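Local coordinates for D-isomer specific 2-hydroxyacid dehydrogenase family protein (Desulfovibrio vulgaris, PDB 5TX7) that probably catalyses the NAD(P)-dependent oxidoreduction of 2-hydroxyacids of the D configuration, at residues H47-N52 with P65-V70; E249-G254 with K279-T284; S102-V107 with R161-I166. One frame throughout, in Å; residues are numbered along the deposited sequence.

How the contacts relate
Contact 1, first along the chain, pairs two neighbouring strands of the five-stranded parallel sheet, its centre about 33 Å from that of contact 3 and about 43 Å from that of contact 2. Contact 3 follows and packs helix 100-116 against helix 158-169, which comes after strand 150-154 of the seven-stranded sheet. Contact 2 comes last, joining helix 244-253 to 281-283, the outermost strand of that sheet within this chain. Contacts 2 and 3, centres about 22 Å apart, meet where Thr284 OG1 lies 3.0 Å from His106 NE2, a probable hydrogen bond. Contact 1 thus belongs to the flavodoxin-like half, contact 2 and helix 158-169 to the Rossmann-type NAD-binding half; helix 100-116 lies at the subunit interface.

Contact 1: residues H47-N52 with P65-V70; sequences HVVLTN and PGLRFV
Val49 and Leu67 meet methyl to methyl, and the valine, followed outward from its CB, covers the entry to the paired strands on the face shared by Val49 and Val70. Its CB already lies 3.9 Å from Leu67 CD1; its CG2 closes to 3.6 Å from the same methyl, the two side chains crossing at about a right angle. CG2 reaches the leucine because it stands opposite the carbonyl carbon, on the side of the backbone N. CD1 of Leu67 also rests against His47 O, so one leucine methyl covers both a valine branch and a carbonyl. Val70 continues this face, its CG1 4.1 Å from Thr51 CG2; the threonine hydroxyl is bonded instead to Val54 O.

On the other face Val48 and Phe69 run side by side, pointing the same way, with Val48 CG1 3.9 Å from Phe69 CD2 in an oblique approach to the ring. Phe309 of helix 292-310 stacks on that ring.

Between the two faces the backbones are stitched in parallel. Val49 N donates to Phe69 O at 3.0 Å. His47 O takes two donors: Arg68 N at 2.8 Å and, more weakly, Phe69 N. Both donors lie at the point where the loop passes into strand 69-72. Strand 48-51, helix 58-62 and strand 69-72 form a beta-alpha-beta unit, the right-handed crossover from which the flavodoxin-like fold seen in the non-nucleotide-binding domain of this family is built.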
loop_
_atom_site.group_PDB
_atom_site.type_symbol
_atom_site.label_atom_id
_atom_site.label_comp_id
_atom_site.label_asym_id
_atom_site.label_seq_id
_atom_site.Cartn_x
_atom_site.Cartn_y
_atom_site.Cartn_z
ATOM N N HIS A 47 24.555 -33.574 -10.388
ATOM C CA HIS A 47 24.886 -33.788 -8.980
ATOM C C HIS A 47 23.831 -33.110 -8.090
ATOM O O HIS A 47 23.455 -33.648 -7.037
ATOM C CB HIS A 47 26.220 -33.144 -8.612
ATOM C CG HIS A 47 27.423 -33.741 -9.267
ATOM N ND1 HIS A 47 27.649 -33.719 -10.635
ATOM C CD2 HIS A 47 28.529 -34.290 -8.712
ATOM C CE1 HIS A 47 28.822 -34.276 -10.888
ATOM N NE2 HIS A 47 29.380 -34.624 -9.740
ATOM N N VAL A 48 23.403 -31.906 -8.505
ATOM C CA VAL A 48 22.482 -31.060 -7.746
ATOM C C VAL A 48 21.306 -30.648 -8.622
ATOM O O VAL A 48 21.513 -30.125 -9.727
ATOM C CB VAL A 48 23.161 -29.745 -7.269
ATOM C CG1 VAL A 48 22.203 -28.914 -6.428
ATOM C CG2 VAL A 48 24.408 -30.044 -6.474
ATOM N N VAL A 49 20.091 -30.850 -8.117
ATOM C CA VAL A 49 18.882 -30.415 -8.799
ATOM C C VAL A 49 18.219 -29.295 -7.973
ATOM O O VAL A 49 18.066 -29.409 -6.745
ATOM C CB VAL A 49 17.905 -31.596 -9.015
ATOM C CG1 VAL A 49 16.484 -31.117 -9.340
ATOM C CG2 VAL A 49 18.419 -32.492 -10.117
ATOM N N LEU A 50 17.827 -28.217 -8.656
ATOM C CA LEU A 50 17.048 -27.127 -8.045
ATOM C C LEU A 50 15.622 -27.183 -8.598
ATOM O O LEU A 50 15.432 -27.248 -9.818
ATOM C CB LEU A 50 17.668 -25.779 -8.360
ATOM C CG LEU A 50 19.170 -25.650 -8.063
ATOM C CD1 LEU A 50 19.672 -24.301 -8.576
ATOM C CD2 LEU A 50 19.445 -25.848 -6.565
ATOM N N THR A 51 14.643 -27.211 -7.696
ATOM C CA THR A 51 13.244 -27.236 -8.068
ATOM C C THR A 51 12.486 -26.238 -7.195
ATOM O O THR A 51 12.750 -26.116 -6.008
ATOM C CB THR A 51 12.622 -28.643 -7.918
ATOM O OG1 THR A 51 11.227 -28.595 -8.231
ATOM C CG2 THR A 51 12.776 -29.217 -6.489
ATOM N N ASN A 52 11.575 -25.498 -7.807
ATOM C CA ASN A 52 10.615 -24.692 -7.079
ATOM C C ASN A 52 9.351 -25.540 -6.923
ATOM O O ASN A 52 9.027 -25.968 -5.830
ATOM C CB ASN A 52 10.360 -23.362 -7.811
ATOM C CG ASN A 52 9.644 -22.339 -6.949
ATOM O OD1 ASN A 52 8.922 -22.683 -6.018
ATOM N ND2 ASN A 52 9.855 -21.062 -7.262
ATOM N N PRO A 65 20.531 -41.809 -10.565
ATOM C CA PRO A 65 21.499 -42.327 -9.595
ATOM C C PRO A 65 22.676 -41.380 -9.332
ATOM O O PRO A 65 23.316 -41.470 -8.284
ATOM C CB PRO A 65 21.993 -43.630 -10.240
ATOM C CG PRO A 65 21.113 -43.874 -11.412
ATOM C CD PRO A 65 20.606 -42.545 -11.836
ATOM N N GLY A 66 22.956 -40.484 -10.276
ATOM C CA GLY A 66 23.941 -39.434 -10.070
ATOM C C GLY A 66 23.545 -38.359 -9.079
ATOM O O GLY A 66 24.405 -37.639 -8.595
ATOM N N LEU A 67 22.256 -38.240 -8.778
ATOM C CA LEU A 67 21.742 -37.129 -7.978
ATOM C C LEU A 67 22.210 -37.233 -6.538
ATOM O O LEU A 67 21.939 -38.219 -5.868
ATOM C CB LEU A 67 20.208 -37.093 -8.037
ATOM C CG LEU A 67 19.476 -35.959 -7.306
ATOM C CD1 LEU A 67 20.008 -34.612 -7.754
ATOM C CD2 LEU A 67 17.985 -36.070 -7.553
ATOM N N ARG A 68 22.932 -36.216 -6.076
ATOM C CA ARG A 68 23.468 -36.185 -4.718
ATOM C C ARG A 68 22.821 -35.155 -3.799
ATOM O O ARG A 68 22.906 -35.320 -2.589
ATOM C CB ARG A 68 24.984 -35.990 -4.757
ATOM C CG ARG A 68 25.743 -36.999 -5.619
ATOM C CD ARG A 68 25.277 -38.456 -5.473
ATOM N NE ARG A 68 26.106 -39.374 -6.255
ATOM C CZ ARG A 68 26.036 -40.706 -6.231
ATOM N NH1 ARG A 68 25.154 -41.334 -5.448
ATOM N NH2 ARG A 68 26.880 -41.423 -6.986
ATOM N N PHE A 69 22.149 -34.131 -4.337
ATOM C CA PHE A 69 21.575 -33.063 -3.502
ATOM C C PHE A 69 20.439 -32.311 -4.182
ATOM O O PHE A 69 20.557 -31.903 -5.342
ATOM C CB PHE A 69 22.675 -32.071 -3.098
ATOM C CG PHE A 69 22.201 -30.956 -2.204
ATOM C CD1 PHE A 69 21.578 -31.231 -0.988
ATOM C CD2 PHE A 69 22.401 -29.622 -2.558
ATOM C CE1 PHE A 69 21.154 -30.205 -0.156
ATOM C CE2 PHE A 69 21.967 -28.608 -1.718
ATOM C CZ PHE A 69 21.347 -28.898 -0.525
ATOM N N VAL A 70 19.343 -32.122 -3.452
ATOM C CA VAL A 70 18.230 -31.310 -3.945
ATOM C C VAL A 70 18.053 -30.064 -3.082
ATOM O O VAL A 70 17.973 -30.162 -1.851
ATOM C CB VAL A 70 16.931 -32.112 -3.978
ATOM C CG1 VAL A 70 15.772 -31.236 -4.457
ATOM C CG2 VAL A 70 17.108 -33.332 -4.879
#

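Contact 2: residues E249-G254 with K279-T284; sequences EALDSG and KNCLIT
Leu251 lays its whole branched end over the chain leading into strand 281-283. Its CB touches Lys279 O at 3.5 Å, CD2 continues to Asn280 O at 3.7 Å, and CD1 reaches Cys281 CB at 4.0 Å, with the sulfur only slightly farther. The leucine CG stands opposite the carbonyl carbon (chi1 -75°), which carries both methyls forward from the helix to the strand. Leu256 and Ala259 of strand 256-261 also touch this side chain, so it packs the helix against the sheet.

Beside the leucine runs Lys279. From a first torsion of 70°, which sets CG between the backbone N and the carbonyl carbon, the chain extends along the last helical turn. Its CE passes 3.6 Å from Asp252 O, and NZ makes a weak hydrogen bond of 3.5 Å to that same oxygen. The carboxylate of Asp252 lies beside the base of the lysine rather than its tip, OD1 being 3.8 Å from CG and 5.5 Å from NZ.

One water bridges the segments, donating to Leu251 O and accepting from Asn280 ND2 at 2.7 Å. The helix itself closes at Gly254 in a Schellman motif. Ammonium and water therefore both address carbonyls of the final turn, at the negative end of the helix dipole, where a positive charge is probably favourable; the lysine bond itself is weak.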
loop_
_atom_site.group_PDB
_atom_site.type_symbol
_atom_site.label_atom_id
_atom_site.label_comp_id
_atom_site.label_asym_id
_atom_site.label_seq_id
_atom_site.Cartn_x
_atom_site.Cartn_y
_atom_site.Cartn_z
ATOM N N GLU A 249 -20.376 -15.621 -0.274
ATOM C CA GLU A 249 -21.655 -15.196 0.304
ATOM C C GLU A 249 -21.489 -14.018 1.273
ATOM O O GLU A 249 -22.314 -13.106 1.278
ATOM C CB GLU A 249 -22.413 -16.391 0.938
ATOM C CG GLU A 249 -23.433 -17.049 -0.008
ATOM C CD GLU A 249 -23.672 -18.564 0.206
ATOM O OE1 GLU A 249 -24.163 -19.212 -0.749
ATOM O OE2 GLU A 249 -23.409 -19.127 1.305
ATOM N N ALA A 250 -20.415 -14.014 2.060
ATOM C CA ALA A 250 -20.120 -12.882 2.980
ATOM C C ALA A 250 -19.792 -11.587 2.258
ATOM O O ALA A 250 -20.134 -10.500 2.733
ATOM C CB ALA A 250 -18.981 -13.229 3.938
ATOM N N LEU A 251 -19.104 -11.701 1.129
ATOM C CA LEU A 251 -18.824 -10.550 0.293
ATOM C C LEU A 251 -20.113 -10.019 -0.323
ATOM O O LEU A 251 -20.376 -8.818 -0.230
ATOM C CB LEU A 251 -17.793 -10.902 -0.782
ATOM C CG LEU A 251 -16.340 -11.014 -0.236
ATOM C CD1 LEU A 251 -15.444 -11.805 -1.188
ATOM C CD2 LEU A 251 -15.729 -9.645 0.040
ATOM N N ASP A 252 -20.932 -10.903 -0.903
ATOM C CA ASP A 252 -22.194 -10.476 -1.529
ATOM C C ASP A 252 -23.198 -9.889 -0.520
ATOM O O ASP A 252 -23.908 -8.934 -0.849
ATOM C CB ASP A 252 -22.833 -11.603 -2.376
ATOM C CG ASP A 252 -22.041 -11.903 -3.693
ATOM O OD1 ASP A 252 -21.627 -10.958 -4.414
ATOM O OD2 ASP A 252 -21.830 -13.098 -4.016
ATOM N N SER A 253 -23.218 -10.419 0.706
ATOM C CA SER A 253 -24.114 -9.914 1.771
ATOM C C SER A 253 -23.673 -8.600 2.409
ATOM O O SER A 253 -24.492 -7.917 3.009
ATOM C CB SER A 253 -24.296 -10.954 2.885
ATOM O OG SER A 253 -23.255 -10.899 3.841
ATOM N N GLY A 254 -22.386 -8.262 2.309
ATOM C CA GLY A 254 -21.837 -7.054 2.930
ATOM C C GLY A 254 -21.176 -7.288 4.280
ATOM O O GLY A 254 -20.693 -6.329 4.911
ATOM N N LYS A 279 -18.440 -9.773 -5.400
ATOM C CA LYS A 279 -18.089 -8.349 -5.353
ATOM C C LYS A 279 -16.995 -8.058 -4.309
ATOM O O LYS A 279 -16.791 -8.838 -3.405
ATOM C CB LYS A 279 -19.324 -7.486 -5.142
ATOM C CG LYS A 279 -19.990 -7.562 -3.775
ATOM C CD LYS A 279 -21.360 -6.886 -3.852
ATOM C CE LYS A 279 -21.897 -6.485 -2.492
ATOM N NZ LYS A 279 -23.303 -6.012 -2.648
ATOM N N ASN A 280 -16.277 -6.949 -4.507
ATOM C CA ASN A 280 -15.209 -6.470 -3.612
ATOM C C ASN A 280 -14.141 -7.511 -3.286
ATOM O O ASN A 280 -13.590 -7.529 -2.185
ATOM C CB ASN A 280 -15.810 -5.938 -2.313
ATOM C CG ASN A 280 -16.789 -4.809 -2.544
ATOM O OD1 ASN A 280 -16.497 -3.876 -3.290
ATOM N ND2 ASN A 280 -17.958 -4.881 -1.899
ATOM N N CYS A 281 -13.840 -8.379 -4.246
ATOM C CA CYS A 281 -12.826 -9.412 -4.067
ATOM C C CYS A 281 -11.649 -9.071 -4.967
ATOM O O CYS A 281 -11.807 -8.907 -6.179
ATOM C CB CYS A 281 -13.382 -10.777 -4.447
ATOM S SG CYS A 281 -12.334 -12.148 -3.889
ATOM N N LEU A 282 -10.471 -8.950 -4.361
ATOM C CA LEU A 282 -9.233 -8.652 -5.063
ATOM C C LEU A 282 -8.351 -9.907 -5.049
ATOM O O LEU A 282 -8.117 -10.497 -3.996
ATOM C CB LEU A 282 -8.529 -7.493 -4.374
ATOM C CG LEU A 282 -7.423 -6.764 -5.102
ATOM C CD1 LEU A 282 -8.017 -6.017 -6.274
ATOM C CD2 LEU A 282 -6.740 -5.785 -4.144
ATOM N N ILE A 283 -7.900 -10.338 -6.222
ATOM C CA ILE A 283 -7.178 -11.592 -6.354
ATOM C C ILE A 283 -5.880 -11.338 -7.123
ATOM O O ILE A 283 -5.869 -10.655 -8.146
ATOM C CB ILE A 283 -8.015 -12.676 -7.053
ATOM C CG1 ILE A 283 -9.383 -12.799 -6.372
ATOM C CG2 ILE A 283 -7.287 -14.019 -7.010
ATOM C CD1 ILE A 283 -10.279 -13.872 -6.976
ATOM N N THR A 284 -4.785 -11.888 -6.613
ATOM C CA THR A 284 -3.492 -11.792 -7.263
ATOM C C THR A 284 -2.945 -13.222 -7.431
ATOM O O THR A 284 -3.241 -14.080 -6.621
ATOM C CB THR A 284 -2.513 -10.885 -6.443
ATOM O OG1 THR A 284 -2.498 -11.270 -5.075
ATOM C CG2 THR A 284 -2.963 -9.435 -6.486
HETATM O O HOH W 1 -18.902 -6.492 0.082
#

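Contact 3: residues S102-V107 with R161-I166; sequences SVAQHV and RRVGRI
Ala104 faces Arg162 and Val163 where helices 100-116 and 158-169 come together, and the contact is a worked case of how a small residue lets two helices approach. The axes of the short segments pass 8.9 Å apart at a signed crossing angle of -46°, and the backbones are nearest at Ala104 and Val163, whose CA atoms are 5.1 Å apart.

Packing of methyl on methyl carries most of the interface. Val163 CG2 sits 3.8 Å from Ala104 CB and equally near Ala104 CA, so it covers the side of the alanine rather than its tip alone. The same CG2 meets Val107 CG2 at 4.0 Å, the two valine side chains crossing at about a right angle. One turn on from Arg162, Ile166 brings CD1 to 4.2 Å from Ala104 CB. Phe108 also touches Val163 and Ile166, continuing the apolar seam along helix 100-116. Helix 158-169 begins within a GxGxxG pattern (Gly155, Gly157, Gly160), consistent with the first beta-alpha turn of a Rossmann nucleotide-binding fold, and Val163 packs onto it.

A second kind of contact is aliphatic-on-methyl, made by the stem of an arginine. CG of Arg162 lies 3.5 Å from Ala104 CB, with its own CB close behind. Bends at chi2 (73°) and chi3 (-112°) then turn the chain beyond CG, and its NH1 makes a weak hydrogen bond to Ala169 O of the second subunit.

No hydrogen bond crosses between the two helices; the backbone bonds run within each. With only carbon surfaces meeting across the seam, the pairing probably depends on shape and on exclusion of water, while Gln105 OE1 accepts from Leu146 N of the second subunit.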
loop_
_atom_site.group_PDB
_atom_site.type_symbol
_atom_site.label_atom_id
_atom_site.label_comp_id
_atom_site.label_asym_id
_atom_site.label_seq_id
_atom_site.Cartn_x
_atom_site.Cartn_y
_atom_site.Cartn_z
ATOM N N SER A 102 8.378 -9.457 1.791
ATOM C CA SER A 102 7.604 -9.486 0.558
ATOM C C SER A 102 6.141 -9.780 0.876
ATOM O O SER A 102 5.250 -9.048 0.438
ATOM C CB SER A 102 8.158 -10.532 -0.401
ATOM O OG SER A 102 7.632 -10.364 -1.711
ATOM N N VAL A 103 5.909 -10.813 1.686
ATOM C CA VAL A 103 4.549 -11.265 1.993
ATOM C C VAL A 103 3.802 -10.267 2.866
ATOM O O VAL A 103 2.678 -9.865 2.513
ATOM C CB VAL A 103 4.534 -12.699 2.595
ATOM C CG1 VAL A 103 3.149 -13.109 3.079
ATOM C CG2 VAL A 103 4.990 -13.707 1.514
ATOM N N ALA A 104 4.416 -9.855 3.976
ATOM C CA ALA A 104 3.826 -8.845 4.859
ATOM C C ALA A 104 3.429 -7.546 4.128
ATOM O O ALA A 104 2.363 -7.011 4.335
ATOM C CB ALA A 104 4.780 -8.528 5.989
ATOM N N GLN A 105 4.304 -7.045 3.276
ATOM C CA GLN A 105 3.967 -5.899 2.443
ATOM C C GLN A 105 2.848 -6.158 1.434
ATOM O O GLN A 105 2.100 -5.228 1.106
ATOM C CB GLN A 105 5.208 -5.370 1.729
ATOM C CG GLN A 105 6.164 -4.750 2.737
ATOM C CD GLN A 105 7.443 -4.239 2.146
ATOM O OE1 GLN A 105 7.508 -3.857 0.969
ATOM N NE2 GLN A 105 8.485 -4.221 2.961
ATOM N N HIS A 106 2.731 -7.392 0.932
ATOM C CA HIS A 106 1.617 -7.712 0.025
ATOM C C HIS A 106 0.239 -7.690 0.739
ATOM O O HIS A 106 -0.776 -7.303 0.140
ATOM C CB HIS A 106 1.830 -9.058 -0.691
ATOM C CG HIS A 106 0.964 -9.230 -1.894
ATOM N ND1 HIS A 106 1.071 -8.424 -3.007
ATOM C CD2 HIS A 106 -0.038 -10.101 -2.157
ATOM C CE1 HIS A 106 0.170 -8.790 -3.903
ATOM N NE2 HIS A 106 -0.501 -9.821 -3.422
ATOM N N VAL A 107 0.221 -8.084 2.019
ATOM C CA VAL A 107 -0.985 -7.973 2.853
ATOM C C VAL A 107 -1.530 -6.521 2.817
ATOM O O VAL A 107 -2.750 -6.303 2.617
ATOM C CB VAL A 107 -0.711 -8.418 4.312
ATOM C CG1 VAL A 107 -1.853 -8.014 5.273
ATOM C CG2 VAL A 107 -0.472 -9.907 4.376
ATOM N N ARG A 161 4.287 -11.507 12.535
ATOM C CA ARG A 161 4.878 -10.474 13.393
ATOM C C ARG A 161 5.197 -9.208 12.633
ATOM O O ARG A 161 5.022 -8.111 13.170
ATOM C CB ARG A 161 6.167 -10.974 14.032
ATOM C CG ARG A 161 5.933 -12.021 15.101
ATOM C CD ARG A 161 7.220 -12.754 15.385
ATOM N NE ARG A 161 7.013 -13.942 16.198
ATOM C CZ ARG A 161 7.993 -14.758 16.578
ATOM N NH1 ARG A 161 9.253 -14.525 16.200
ATOM N NH2 ARG A 161 7.719 -15.822 17.329
ATOM N N ARG A 162 5.681 -9.369 11.394
ATOM C CA ARG A 162 5.943 -8.236 10.489
ATOM C C ARG A 162 4.641 -7.504 10.181
ATOM O O ARG A 162 4.568 -6.279 10.270
ATOM C CB ARG A 162 6.602 -8.724 9.200
ATOM C CG ARG A 162 7.262 -7.668 8.361
ATOM C CD ARG A 162 8.538 -7.219 9.031
ATOM N NE ARG A 162 8.383 -5.871 9.487
ATOM C CZ ARG A 162 9.175 -5.297 10.384
ATOM N NH1 ARG A 162 8.931 -4.047 10.759
ATOM N NH2 ARG A 162 10.230 -5.936 10.912
ATOM N N VAL A 163 3.595 -8.260 9.851
ATOM C CA VAL A 163 2.305 -7.654 9.613
ATOM C C VAL A 163 1.855 -6.847 10.838
ATOM O O VAL A 163 1.321 -5.745 10.695
ATOM C CB VAL A 163 1.253 -8.701 9.205
ATOM C CG1 VAL A 163 -0.155 -8.125 9.283
ATOM C CG2 VAL A 163 1.529 -9.206 7.807
ATOM N N GLY A 164 2.085 -7.381 12.030
ATOM C CA GLY A 164 1.711 -6.697 13.260
ATOM C C GLY A 164 2.472 -5.399 13.478
ATOM O O GLY A 164 1.883 -4.397 13.866
ATOM N N ARG A 165 3.777 -5.399 13.233
ATOM C CA ARG A 165 4.548 -4.161 13.391
ATOM C C ARG A 165 4.031 -3.066 12.421
ATOM O O ARG A 165 3.858 -1.902 12.806
ATOM C CB ARG A 165 6.071 -4.394 13.265
ATOM N N ILE A 166 3.742 -3.449 11.187
ATOM C CA ILE A 166 3.261 -2.497 10.195
ATOM C C ILE A 166 1.901 -1.961 10.627
ATOM O O ILE A 166 1.690 -0.730 10.656
ATOM C CB ILE A 166 3.199 -3.128 8.789
ATOM C CG1 ILE A 166 4.619 -3.451 8.306
ATOM C CG2 ILE A 166 2.523 -2.182 7.810
ATOM C CD1 ILE A 166 4.685 -4.444 7.156
#